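Local coordinates for SGNH hydrolase-type esterase domain-containing protein (Slackia heliotrinireducens DSM 20476, PDB 4S1P) that is a putative SGNH hydrolase of the GDSL-like lipase/acylhydrolase family, probably cleaving ester bonds in a substrate that has not been identified, at residues Y104-Y109 with E132-A137; R32-G37 with A53-A58; A157-A162 with S169-R174; S89-A94 with A139-L144. All blocks are in the same frame, centred on the assembly; numbering follows the deposited sequence.

Interaction 1: residues Y104-Y109 with E132-A137; sequences YGTWPY and EAFAQA
Gly105 lies flat against the ring of Phe134, a CH-pi contact in which its CA stands 3.8 Å from the ring centroid and only 9° off the ring normal. Glycine leaves its CA bare to the ring face at the end of strand 100-105, whereas a CB on this residue would already lie 3.6 Å from Phe134 CD2. Phe134 reaches it from helix 123-141 with CG anti to its own carbonyl carbon (chi1 -63°), which sends the ring away from the helix and onto the strand end.

The remaining contacts are van der Waals touches round the far end of the same ring. Phe134 CE2 approaches the backbone oxygen Thr106 O at 3.4 Å, reached obliquely, and Phe134 CZ lies 3.5 Å from Thr106 N. The hydroxyl oxygen Thr106 OG1 comes to 3.9 Å from Phe134 CZ.

This is helix-on-sheet packing in the three-layer alpha/beta/alpha fold of SGNH hydrolases, made where an inner strand of the parallel sheet passes into a loop. The backbone of Gly105 is hydrogen-bonded to Ala146 and Val148 beside it, which fixes the surface on which the phenylalanine lies.

Thr106 also packs within its own segment. Its methyl CG2 sits 3.8 Å from the plane of the Tyr104 ring, toward the rim, and a hydrogen bond from Tyr104 OH to Leu13 O helps hold that ring in place against the methyl.

Interaction 2: residues R32-G37 with A53-A58; sequences RVHARG and ALTQAA
Edge strand 29-35 of the parallel sheet meets helix 50-61 here, and the side chain of His34 bridges the two layers of the alpha/beta fold. The axes of strand 32-35 and helix 53-58 approach to 9.5 Å and run roughly antiparallel, at 150°. His34 points toward the helix with CG anti to its carbonyl carbon (chi1 -66°), and its imidazole lies between the strand and one turn of the helix.

At the ring edge, His34 ND1 and Thr55 OG1 are joined by a nearly straight hydrogen bond of 2.9 Å (167°), in which either atom could be the donor. Over one face lies the methylene of Leu54, with CB 3.7 Å from the His34 ring centroid in a CH-pi contact, shifted toward the rim. His34 CE1 comes within 3.2 Å of the backbone oxygen Leu54 O, and the methyl Ala58 CB stands at the ring edge, 3.9 Å from His34 CE1. Alanine suits that position, being small enough to let the imidazole sit close to the helix.

A leucine in place of His34 would probably leave Thr55 OG1 without its ring-nitrogen partner and take away the flat face against which Leu54 CB lies.

Thr55 OG1 is also hydrogen-bonded to His44 ND1 and Asn51 O. Asn51 O can only accept and the hydroxyl has a single proton, so if all three bonds hold together, that proton probably serves Asn51 O and both histidine ND1 atoms probably donate to the threonine.

Interaction 3: residues A157-A162 with S169-R174; sequences ADELYA and SPAGSR
The chain leaves the short helix 157-160 at Leu160 and comes back beside it at Ser169, so that the CA atoms of Leu160 and Gly172 lie 4.2 Å apart. Tyr161 is the first residue to depart from helical backbone angles, and Ser169 is the N-cap of helix 170-184. The intervening loop carries Asp164 and His167, which with Ser12 have the geometry of the Ser-His-Asp triad expected of an SGNH hydrolase and are probably catalytic; this contact closes that loop at its base. Ser169 N donates to Leu160 O at 3.0 Å, from above the carbonyl plane. Gly172 CA also approaches Leu160 O, at 3.5 Å, in a CA-H...O contact, and glycine suits the site because any CB there would clash with that oxygen.

Among the side chains, Ser169 does most of the work. Its hydroxyl lies between the backbone N and carbonyl carbon (chi1 71°), where it can face both helices. Ser169 OG donates to Glu159 O at 2.6 Å, in the carbonyl plane and on a lone pair, and accepts the capping bond from Gly172 N at 3.0 Å. With an alanine in place of Ser169, Gly172 N would probably lose its cap and Glu159 O the hydroxyl it accepts from, so that the start of helix 170-184 would be tied less firmly to the end of helix 157-160.

Apolar groups pack beside these bonds. Leu160 CD2 lies against the backbone of Gly172 and stands 4.2 Å from the methyl carbon Ala171 CB.

Interaction 4: residues S89-A94 with A139-L144; sequences SLSEAA and ADSGAL
Ser91 meets Ser141 where helix 80-96 passes the C-terminal end of helix 123-141, their CA atoms 6.1 Å apart. From its CA the Ser91 side chain points toward the other segment, and its CB comes to 3.7 Å from Ser141 CB, carbon on carbon. One bond further on, Ser91 OG touches the same Ser141 CB at 3.5 Å and stands 4.1 Å from the methyl carbon Ala143 CB. The hydroxyl is anti to its own carbonyl carbon (chi1 -65°) and is hydrogen-bonded to Val87 O, one helical turn back. Its polarity is thus met inside its own helix, and toward Ser141 it makes only van der Waals contact. A serine suits such a place, because it is small enough for close helix approach and can return its hydroxyl to the backbone.

The hydroxyl of Ser141 is likewise engaged by its own backbone. In the conformer described, one of two, Ser141 OG accepts from Ala143 N at 2.9 Å, forming an ST turn as the helix ends, and is also hydrogen-bonded to Ala137 O. Gly142, with positive phi, makes the turn that carries the chain away from the helix.

At the outer margin Lys95 NZ is hydrogen-bonded to Ser141 O. The two helices lie together on one side of the parallel sheet, where Ser91 and Ala143 both rest on Met69 of strand 66-69 and Pro101 of strand 100-105.

In the fold
Interactions 1 and 2 are buried contacts of helices on strands, and interaction 4 a buried contact between two helices beside the sheet, whereas interaction 3 is only partly buried and lies farther out. Interactions 1 and 4 share helix 123-141, the latter at its end, and neither has a hydrogen bond between its segments: a ring lies on backbone in interaction 1, and small serines meet in interaction 4. Interaction 2, at the edge strand on the other side of the chain's centre from interaction 1, adds a histidine-threonine bond to its packing. In interaction 3 capping and backbone hydrogen bonds replace ring packing. It touches interaction 1 through Tyr161, whose OH probably bonds to Pro108 O and whose ring meets Trp107.

Interaction 1: residues Y104-Y109 with E132-A137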
loop_
_atom_site.group_PDB
_atom_site.type_symbol
_atom_site.label_atom_id
_atom_site.label_comp_id
_atom_site.label_asym_id
_atom_site.label_seq_id
_atom_site.Cartn_x
_atom_site.Cartn_y
_atom_site.Cartn_z
ATOM N N TYR A 104 0.122 -3.106 1.951
ATOM C CA TYR A 104 -0.867 -3.008 0.862
ATOM C C TYR A 104 -0.058 -3.388 -0.389
ATOM O O TYR A 104 0.664 -2.558 -0.966
ATOM C CB TYR A 104 -1.446 -1.612 0.841
ATOM C CG TYR A 104 -2.378 -1.231 -0.323
ATOM C CD1 TYR A 104 -2.749 -2.117 -1.340
ATOM C CD2 TYR A 104 -2.883 0.039 -0.375
ATOM C CE1 TYR A 104 -3.550 -1.687 -2.415
ATOM C CE2 TYR A 104 -3.665 0.480 -1.418
ATOM C CZ TYR A 104 -4.017 -0.384 -2.434
ATOM O OH TYR A 104 -4.770 0.059 -3.492
ATOM N N GLY A 105 -0.115 -4.671 -0.749
ATOM C CA GLY A 105 0.629 -5.152 -1.909
ATOM C C GLY A 105 -0.136 -4.691 -3.146
ATOM O O GLY A 105 -1.311 -4.981 -3.302
ATOM N N THR A 106 0.510 -3.964 -4.014
ATOM C CA THR A 106 -0.105 -3.505 -5.238
ATOM C C THR A 106 0.357 -4.370 -6.438
ATOM O O THR A 106 1.019 -5.397 -6.308
ATOM C CB THR A 106 0.185 -2.006 -5.453
ATOM O OG1 THR A 106 1.596 -1.798 -5.689
ATOM C CG2 THR A 106 -0.262 -1.146 -4.246
ATOM N N TRP A 107 -0.052 -3.924 -7.610
ATOM C CA TRP A 107 -0.073 -4.730 -8.814
ATOM C C TRP A 107 0.989 -4.242 -9.806
ATOM O O TRP A 107 1.343 -3.059 -9.818
ATOM C CB TRP A 107 -1.486 -4.645 -9.448
ATOM C CG TRP A 107 -1.978 -3.257 -9.474
ATOM C CD1 TRP A 107 -1.708 -2.313 -10.413
ATOM C CD2 TRP A 107 -2.782 -2.619 -8.480
ATOM N NE1 TRP A 107 -2.278 -1.121 -10.066
ATOM C CE2 TRP A 107 -2.940 -1.280 -8.873
ATOM C CE3 TRP A 107 -3.351 -3.038 -7.258
ATOM C CZ2 TRP A 107 -3.655 -0.366 -8.116
ATOM C CZ3 TRP A 107 -4.049 -2.120 -6.514
ATOM C CH2 TRP A 107 -4.192 -0.805 -6.935
ATOM N N PRO A 108 1.455 -5.140 -10.687
ATOM C CA PRO A 108 2.228 -4.648 -11.833
ATOM C C PRO A 108 1.313 -3.777 -12.692
ATOM O O PRO A 108 0.121 -3.923 -12.667
ATOM C CB PRO A 108 2.601 -5.937 -12.600
ATOM C CG PRO A 108 1.523 -6.891 -12.243
ATOM C CD PRO A 108 1.138 -6.574 -10.819
ATOM N N TYR A 109 1.906 -2.887 -13.453
ATOM C CA TYR A 109 1.149 -2.084 -14.385
ATOM C C TYR A 109 0.590 -2.966 -15.511
ATOM O O TYR A 109 1.099 -4.033 -15.804
ATOM C CB TYR A 109 2.058 -1.041 -14.987
ATOM C CG TYR A 109 2.638 -0.035 -14.070
ATOM C CD1 TYR A 109 2.173 0.119 -12.768
ATOM C CD2 TYR A 109 3.646 0.828 -14.523
ATOM C CE1 TYR A 109 2.721 1.087 -11.938
ATOM C CE2 TYR A 109 4.168 1.815 -13.699
ATOM C CZ TYR A 109 3.701 1.940 -12.410
ATOM O OH TYR A 109 4.238 2.954 -11.621
ATOM N N GLU A 132 8.176 -10.534 -5.484
ATOM C CA GLU A 132 9.322 -10.869 -4.633
ATOM C C GLU A 132 9.536 -9.841 -3.521
ATOM O O GLU A 132 9.842 -10.176 -2.350
ATOM C CB GLU A 132 10.621 -10.992 -5.452
ATOM C CG GLU A 132 10.691 -12.283 -6.261
ATOM C CD GLU A 132 12.005 -12.440 -7.002
ATOM O OE1 GLU A 132 13.001 -11.783 -6.606
ATOM O OE2 GLU A 132 12.044 -13.217 -7.983
ATOM N N ALA A 133 9.415 -8.561 -3.888
ATOM C CA ALA A 133 9.565 -7.474 -2.905
ATOM C C ALA A 133 8.561 -7.579 -1.776
ATOM O O ALA A 133 8.922 -7.450 -0.595
ATOM C CB ALA A 133 9.452 -6.118 -3.557
ATOM N N PHE A 134 7.285 -7.810 -2.110
ATOM C CA PHE A 134 6.297 -7.890 -1.056
ATOM C C PHE A 134 6.464 -9.131 -0.192
ATOM O O PHE A 134 6.301 -9.064 1.028
ATOM C CB PHE A 134 4.882 -7.855 -1.649
ATOM C CG PHE A 134 4.567 -6.545 -2.372
ATOM C CD1 PHE A 134 4.845 -5.315 -1.777
ATOM C CD2 PHE A 134 3.979 -6.552 -3.620
ATOM C CE1 PHE A 134 4.565 -4.137 -2.414
ATOM C CE2 PHE A 134 3.676 -5.346 -4.261
ATOM C CZ PHE A 134 3.982 -4.158 -3.656
ATOM N N ALA A 135 6.798 -10.250 -0.820
ATOM C CA ALA A 135 6.963 -11.483 -0.057
ATOM C C ALA A 135 8.126 -11.363 0.924
ATOM O O ALA A 135 8.029 -11.771 2.103
ATOM C CB ALA A 135 7.183 -12.640 -1.011
ATOM N N GLN A 136 9.239 -10.798 0.454
ATOM C CA GLN A 136 10.403 -10.651 1.298
ATOM C C GLN A 136 10.139 -9.643 2.426
ATOM O O GLN A 136 10.526 -9.858 3.573
ATOM C CB GLN A 136 11.625 -10.236 0.493
ATOM C CG GLN A 136 12.911 -10.411 1.299
ATOM C CD GLN A 136 13.171 -11.877 1.689
ATOM O OE1 GLN A 136 13.221 -12.755 0.826
ATOM N NE2 GLN A 136 13.327 -12.140 2.987
ATOM N N ALA A 137 9.413 -8.562 2.125
ATOM C CA ALA A 137 9.162 -7.545 3.140
ATOM C C ALA A 137 8.198 -8.067 4.207
ATOM O O ALA A 137 8.403 -7.802 5.409
ATOM C CB ALA A 137 8.650 -6.273 2.474
#

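Interaction 2: residues R32-G37 with A53-A58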
loop_
_atom_site.group_PDB
_atom_site.type_symbol
_atom_site.label_atom_id
_atom_site.label_comp_id
_atom_site.label_asym_id
_atom_site.label_seq_id
_atom_site.Cartn_x
_atom_site.Cartn_y
_atom_site.Cartn_z
ATOM N N ARG A 32 -7.612 6.637 9.361
ATOM C CA ARG A 32 -6.845 7.854 9.198
ATOM C C ARG A 32 -5.869 7.637 8.052
ATOM O O ARG A 32 -5.228 6.581 7.990
ATOM C CB ARG A 32 -6.043 8.141 10.466
ATOM C CG ARG A 32 -5.196 9.403 10.439
ATOM C CD ARG A 32 -5.993 10.708 10.521
ATOM N NE ARG A 32 -6.836 10.696 11.714
ATOM C CZ ARG A 32 -6.386 10.768 12.973
ATOM N NH1 ARG A 32 -5.109 11.029 13.233
ATOM N NH2 ARG A 32 -7.224 10.605 13.974
ATOM N N VAL A 33 -5.775 8.606 7.146
ATOM C CA VAL A 33 -4.909 8.476 5.952
ATOM C C VAL A 33 -3.861 9.582 5.909
ATOM O O VAL A 33 -4.205 10.762 6.068
ATOM C CB VAL A 33 -5.762 8.568 4.678
ATOM C CG1 VAL A 33 -4.899 8.419 3.437
ATOM C CG2 VAL A 33 -6.847 7.501 4.722
ATOM N N HIS A 34 -2.596 9.186 5.775
ATOM C CA HIS A 34 -1.490 10.087 5.528
ATOM C C HIS A 34 -1.013 9.791 4.125
ATOM O O HIS A 34 -0.277 8.808 3.904
ATOM C CB HIS A 34 -0.367 9.830 6.542
ATOM C CG HIS A 34 -0.735 10.166 7.948
ATOM N ND1 HIS A 34 0.075 9.833 9.019
ATOM C CD2 HIS A 34 -1.836 10.739 8.475
ATOM C CE1 HIS A 34 -0.511 10.226 10.146
ATOM N NE2 HIS A 34 -1.683 10.758 9.843
ATOM N N ALA A 35 -1.468 10.608 3.171
ATOM C CA ALA A 35 -1.188 10.349 1.774
ATOM C C ALA A 35 -0.995 11.660 1.047
ATOM O O ALA A 35 -1.446 12.722 1.492
ATOM C CB ALA A 35 -2.322 9.584 1.142
ATOM N N ARG A 36 -0.283 11.576 -0.061
ATOM C CA ARG A 36 -0.184 12.679 -1.001
ATOM C C ARG A 36 0.098 12.067 -2.348
ATOM O O ARG A 36 0.789 11.060 -2.443
ATOM C CB ARG A 36 0.952 13.616 -0.665
ATOM C CG ARG A 36 0.879 14.911 -1.474
ATOM C CD ARG A 36 2.152 15.733 -1.339
ATOM N NE ARG A 36 3.321 15.086 -1.941
ATOM C CZ ARG A 36 4.221 14.375 -1.272
ATOM N NH1 ARG A 36 4.096 14.259 0.021
ATOM N NH2 ARG A 36 5.249 13.814 -1.914
ATOM N N GLY A 37 -0.377 12.702 -3.402
ATOM C CA GLY A 37 -0.019 12.231 -4.740
ATOM C C GLY A 37 1.488 12.220 -4.905
ATOM O O GLY A 37 2.166 13.177 -4.572
ATOM N N ALA A 53 6.004 13.953 9.866
ATOM C CA ALA A 53 5.566 14.568 11.088
ATOM C C ALA A 53 4.210 14.007 11.510
ATOM O O ALA A 53 3.959 13.789 12.711
ATOM C CB ALA A 53 5.475 16.092 10.956
ATOM N N LEU A 54 3.282 13.886 10.561
ATOM C CA LEU A 54 1.973 13.327 10.852
ATOM C C LEU A 54 2.086 11.916 11.398
ATOM O O LEU A 54 1.429 11.568 12.380
ATOM C CB LEU A 54 1.100 13.336 9.623
ATOM C CG LEU A 54 0.572 14.700 9.191
ATOM C CD1 LEU A 54 -0.101 14.544 7.833
ATOM C CD2 LEU A 54 -0.381 15.274 10.223
ATOM N N THR A 55 2.856 11.077 10.732
ATOM C CA THR A 55 2.991 9.687 11.157
ATOM C C THR A 55 3.700 9.577 12.501
ATOM O O THR A 55 3.240 8.821 13.371
ATOM C CB THR A 55 3.637 8.863 10.051
ATOM O OG1 THR A 55 2.765 8.886 8.917
ATOM C CG2 THR A 55 3.925 7.447 10.482
ATOM N N GLN A 56 4.776 10.335 12.718
ATOM C CA GLN A 56 5.416 10.341 14.028
ATOM C C GLN A 56 4.401 10.733 15.115
ATOM O O GLN A 56 4.322 10.071 16.156
ATOM C CB GLN A 56 6.558 11.351 13.999
ATOM C CG GLN A 56 7.359 11.471 15.283
ATOM C CD GLN A 56 8.367 12.615 15.192
ATOM O OE1 GLN A 56 8.014 13.780 14.919
ATOM N NE2 GLN A 56 9.607 12.292 15.363
ATOM N N ALA A 57 3.651 11.816 14.902
ATOM C CA ALA A 57 2.673 12.263 15.912
ATOM C C ALA A 57 1.595 11.203 16.127
ATOM O O ALA A 57 1.195 10.962 17.288
ATOM C CB ALA A 57 2.042 13.573 15.535
ATOM N N ALA A 58 1.158 10.522 15.034
ATOM C CA ALA A 58 0.046 9.609 15.211
ATOM C C ALA A 58 0.500 8.446 16.054
ATOM O O ALA A 58 -0.271 7.921 16.871
ATOM C CB ALA A 58 -0.427 9.117 13.875
#

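Interaction 3: residues A157-A162 with S169-R174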
loop_
_atom_site.group_PDB
_atom_site.type_symbol
_atom_site.label_atom_id
_atom_site.label_comp_id
_atom_site.label_asym_id
_atom_site.label_seq_id
_atom_site.Cartn_x
_atom_site.Cartn_y
_atom_site.Cartn_z
ATOM N N ALA A 157 -8.417 -7.235 -16.534
ATOM C CA ALA A 157 -7.685 -5.965 -16.615
ATOM C C ALA A 157 -8.547 -4.771 -17.068
ATOM O O ALA A 157 -8.429 -3.669 -16.506
ATOM C CB ALA A 157 -6.442 -6.087 -17.477
ATOM N N ASP A 158 -9.455 -4.975 -18.034
ATOM C CA ASP A 158 -10.334 -3.873 -18.454
ATOM C C ASP A 158 -11.213 -3.371 -17.299
ATOM O O ASP A 158 -11.569 -2.197 -17.262
ATOM C CB ASP A 158 -11.271 -4.302 -19.593
ATOM C CG ASP A 158 -10.610 -4.289 -20.952
ATOM O OD1 ASP A 158 -9.541 -3.670 -21.117
ATOM O OD2 ASP A 158 -11.205 -4.898 -21.875
ATOM N N GLU A 159 -11.593 -4.272 -16.401
ATOM C CA GLU A 159 -12.450 -3.932 -15.267
ATOM C C GLU A 159 -11.653 -3.215 -14.181
ATOM O O GLU A 159 -12.144 -2.252 -13.590
ATOM C CB GLU A 159 -13.082 -5.193 -14.672
ATOM C CG GLU A 159 -13.999 -4.920 -13.496
ATOM C CD GLU A 159 -14.717 -6.146 -12.961
ATOM O OE1 GLU A 159 -14.470 -7.276 -13.434
ATOM O OE2 GLU A 159 -15.555 -5.970 -12.054
ATOM N N LEU A 160 -10.421 -3.708 -13.925
ATOM C CA LEU A 160 -9.725 -3.321 -12.698
ATOM C C LEU A 160 -8.768 -2.124 -12.774
ATOM O O LEU A 160 -8.517 -1.461 -11.754
ATOM C CB LEU A 160 -8.999 -4.545 -12.108
ATOM C CG LEU A 160 -9.918 -5.709 -11.762
ATOM C CD1 LEU A 160 -9.100 -6.925 -11.348
ATOM C CD2 LEU A 160 -10.938 -5.313 -10.703
ATOM N N TYR A 161 -8.234 -1.857 -13.961
ATOM C CA TYR A 161 -7.345 -0.743 -14.168
ATOM C C TYR A 161 -8.079 0.494 -14.667
ATOM O O TYR A 161 -9.001 0.393 -15.513
ATOM C CB TYR A 161 -6.283 -1.091 -15.210
ATOM C CG TYR A 161 -5.192 -2.055 -14.770
ATOM C CD1 TYR A 161 -4.075 -1.601 -14.118
ATOM C CD2 TYR A 161 -5.264 -3.423 -15.057
ATOM C CE1 TYR A 161 -3.084 -2.476 -13.724
ATOM C CE2 TYR A 161 -4.280 -4.301 -14.674
ATOM C CZ TYR A 161 -3.180 -3.824 -14.028
ATOM O OH TYR A 161 -2.222 -4.737 -13.687
ATOM N N ALA A 162 -7.577 1.654 -14.253
ATOM C CA ALA A 162 -7.886 2.938 -14.889
ATOM C C ALA A 162 -7.253 2.973 -16.284
ATOM O O ALA A 162 -6.457 2.112 -16.657
ATOM C CB ALA A 162 -7.412 4.125 -14.045
ATOM N N SER A 169 -9.239 1.358 -11.214
ATOM C CA SER A 169 -10.605 1.794 -11.482
ATOM C C SER A 169 -11.396 1.734 -10.180
ATOM O O SER A 169 -10.948 1.181 -9.194
ATOM C CB SER A 169 -11.243 0.839 -12.485
ATOM O OG SER A 169 -11.499 -0.387 -11.885
ATOM N N PRO A 170 -12.625 2.254 -10.177
ATOM C CA PRO A 170 -13.431 2.049 -8.995
ATOM C C PRO A 170 -13.562 0.566 -8.609
ATOM O O PRO A 170 -13.495 0.242 -7.429
ATOM C CB PRO A 170 -14.769 2.663 -9.416
ATOM C CG PRO A 170 -14.376 3.770 -10.304
ATOM C CD PRO A 170 -13.261 3.182 -11.129
ATOM N N ALA A 171 -13.734 -0.340 -9.588
ATOM C CA ALA A 171 -13.780 -1.779 -9.299
ATOM C C ALA A 171 -12.433 -2.273 -8.707
ATOM O O ALA A 171 -12.417 -3.084 -7.791
ATOM C CB ALA A 171 -14.148 -2.575 -10.544
ATOM N N GLY A 172 -11.320 -1.784 -9.242
ATOM C CA GLY A 172 -10.009 -2.127 -8.683
ATOM C C GLY A 172 -9.835 -1.638 -7.255
ATOM O O GLY A 172 -9.298 -2.367 -6.422
ATOM N N SER A 173 -10.318 -0.436 -6.961
ATOM C CA SER A 173 -10.267 0.058 -5.588
ATOM C C SER A 173 -11.135 -0.748 -4.634
ATOM O O SER A 173 -10.774 -0.982 -3.485
ATOM C CB SER A 173 -10.632 1.515 -5.517
ATOM O OG SER A 173 -9.667 2.294 -6.213
ATOM N N ARG A 174 -12.311 -1.146 -5.110
ATOM C CA ARG A 174 -13.179 -1.977 -4.298
ATOM C C ARG A 174 -12.514 -3.308 -3.972
ATOM O O ARG A 174 -12.556 -3.792 -2.837
ATOM C CB ARG A 174 -14.519 -2.163 -4.987
ATOM C CG ARG A 174 -15.481 -3.011 -4.172
ATOM C CD ARG A 174 -16.840 -3.058 -4.831
ATOM N NE ARG A 174 -17.731 -3.929 -4.071
ATOM C CZ ARG A 174 -17.820 -5.250 -4.216
ATOM N NH1 ARG A 174 -17.081 -5.905 -5.121
ATOM N NH2 ARG A 174 -18.671 -5.923 -3.448
#

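Interaction 4: residues S89-A94 with A139-L144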
loop_
_atom_site.group_PDB
_atom_site.type_symbol
_atom_site.label_atom_id
_atom_site.label_comp_id
_atom_site.label_asym_id
_atom_site.label_seq_id
_atom_site.Cartn_x
_atom_site.Cartn_y
_atom_site.Cartn_z
ATOM N N SER A 89 11.473 -0.287 8.723
ATOM C CA SER A 89 11.493 0.698 9.779
ATOM C C SER A 89 10.085 1.102 10.210
ATOM O O SER A 89 9.823 1.266 11.406
ATOM C CB SER A 89 12.345 1.885 9.355
ATOM O OG SER A 89 13.719 1.485 9.284
ATOM N N LEU A 90 9.179 1.254 9.238
ATOM C CA LEU A 90 7.803 1.568 9.597
ATOM C C LEU A 90 7.125 0.429 10.327
ATOM O O LEU A 90 6.361 0.653 11.260
ATOM C CB LEU A 90 7.003 1.901 8.351
ATOM C CG LEU A 90 7.336 3.290 7.765
ATOM C CD1 LEU A 90 6.761 3.426 6.374
ATOM C CD2 LEU A 90 6.859 4.443 8.670
ATOM N N SER A 91 7.456 -0.798 9.939
ATOM C CA SER A 91 6.916 -1.959 10.648
ATOM C C SER A 91 7.377 -2.000 12.099
ATOM O O SER A 91 6.595 -2.304 12.980
ATOM C CB SER A 91 7.250 -3.268 9.920
ATOM O OG SER A 91 6.622 -3.335 8.666
ATOM N N GLU A 92 8.670 -1.779 12.327
ATOM C CA GLU A 92 9.196 -1.730 13.692
ATOM C C GLU A 92 8.545 -0.615 14.502
ATOM O O GLU A 92 8.193 -0.805 15.680
ATOM C CB GLU A 92 10.730 -1.567 13.703
ATOM C CG GLU A 92 11.482 -2.807 13.228
ATOM C CD GLU A 92 11.039 -4.064 13.959
ATOM O OE1 GLU A 92 10.580 -5.044 13.314
ATOM O OE2 GLU A 92 11.118 -4.056 15.197
ATOM N N ALA A 93 8.339 0.553 13.875
ATOM C CA ALA A 93 7.658 1.656 14.577
ATOM C C ALA A 93 6.217 1.288 14.928
ATOM O O ALA A 93 5.736 1.576 16.023
ATOM C CB ALA A 93 7.697 2.922 13.740
ATOM N N ALA A 94 5.528 0.633 13.999
ATOM C CA ALA A 94 4.140 0.227 14.246
ATOM C C ALA A 94 4.087 -0.781 15.409
ATOM O O ALA A 94 3.293 -0.643 16.342
ATOM C CB ALA A 94 3.518 -0.347 12.968
ATOM N N ALA A 139 7.937 -11.228 5.104
ATOM C CA ALA A 139 8.673 -12.203 5.916
ATOM C C ALA A 139 9.635 -11.527 6.888
ATOM O O ALA A 139 9.732 -11.923 8.062
ATOM C CB ALA A 139 9.422 -13.138 5.013
ATOM N N ASP A 140 10.376 -10.532 6.390
ATOM C CA ASP A 140 11.374 -9.872 7.199
ATOM C C ASP A 140 10.807 -9.053 8.334
ATOM O O ASP A 140 11.411 -8.993 9.405
ATOM C CB ASP A 140 12.250 -8.974 6.340
ATOM C CG ASP A 140 13.198 -9.758 5.417
ATOM O OD1 ASP A 140 13.291 -11.018 5.504
ATOM O OD2 ASP A 140 13.853 -9.104 4.570
ATOM N N SER A 141 9.655 -8.430 8.092
ATOM C CA SER A 141 9.053 -7.456 9.003
ATOM C C SER A 141 7.998 -8.051 9.925
ATOM O O SER A 141 7.633 -7.464 10.941
ATOM C CB SER A 141 8.371 -6.357 8.169
ATOM O OG SER A 141 7.220 -6.871 7.489
ATOM N N GLY A 142 7.448 -9.186 9.527
ATOM C CA GLY A 142 6.282 -9.728 10.194
ATOM C C GLY A 142 5.002 -9.006 9.882
ATOM O O GLY A 142 4.013 -9.165 10.586
ATOM N N ALA A 143 4.991 -8.231 8.818
ATOM C CA ALA A 143 3.765 -7.538 8.413
ATOM C C ALA A 143 2.825 -8.502 7.711
ATOM O O ALA A 143 3.268 -9.418 7.005
ATOM C CB ALA A 143 4.116 -6.366 7.508
ATOM N N LEU A 144 1.525 -8.285 7.882
ATOM C CA LEU A 144 0.562 -9.033 7.144
ATOM C C LEU A 144 0.554 -8.508 5.704
ATOM O O LEU A 144 0.662 -7.334 5.482
ATOM C CB LEU A 144 -0.831 -8.815 7.729
ATOM C CG LEU A 144 -0.999 -9.171 9.186
ATOM C CD1 LEU A 144 -2.434 -8.867 9.607
ATOM C CD2 LEU A 144 -0.635 -10.648 9.370
#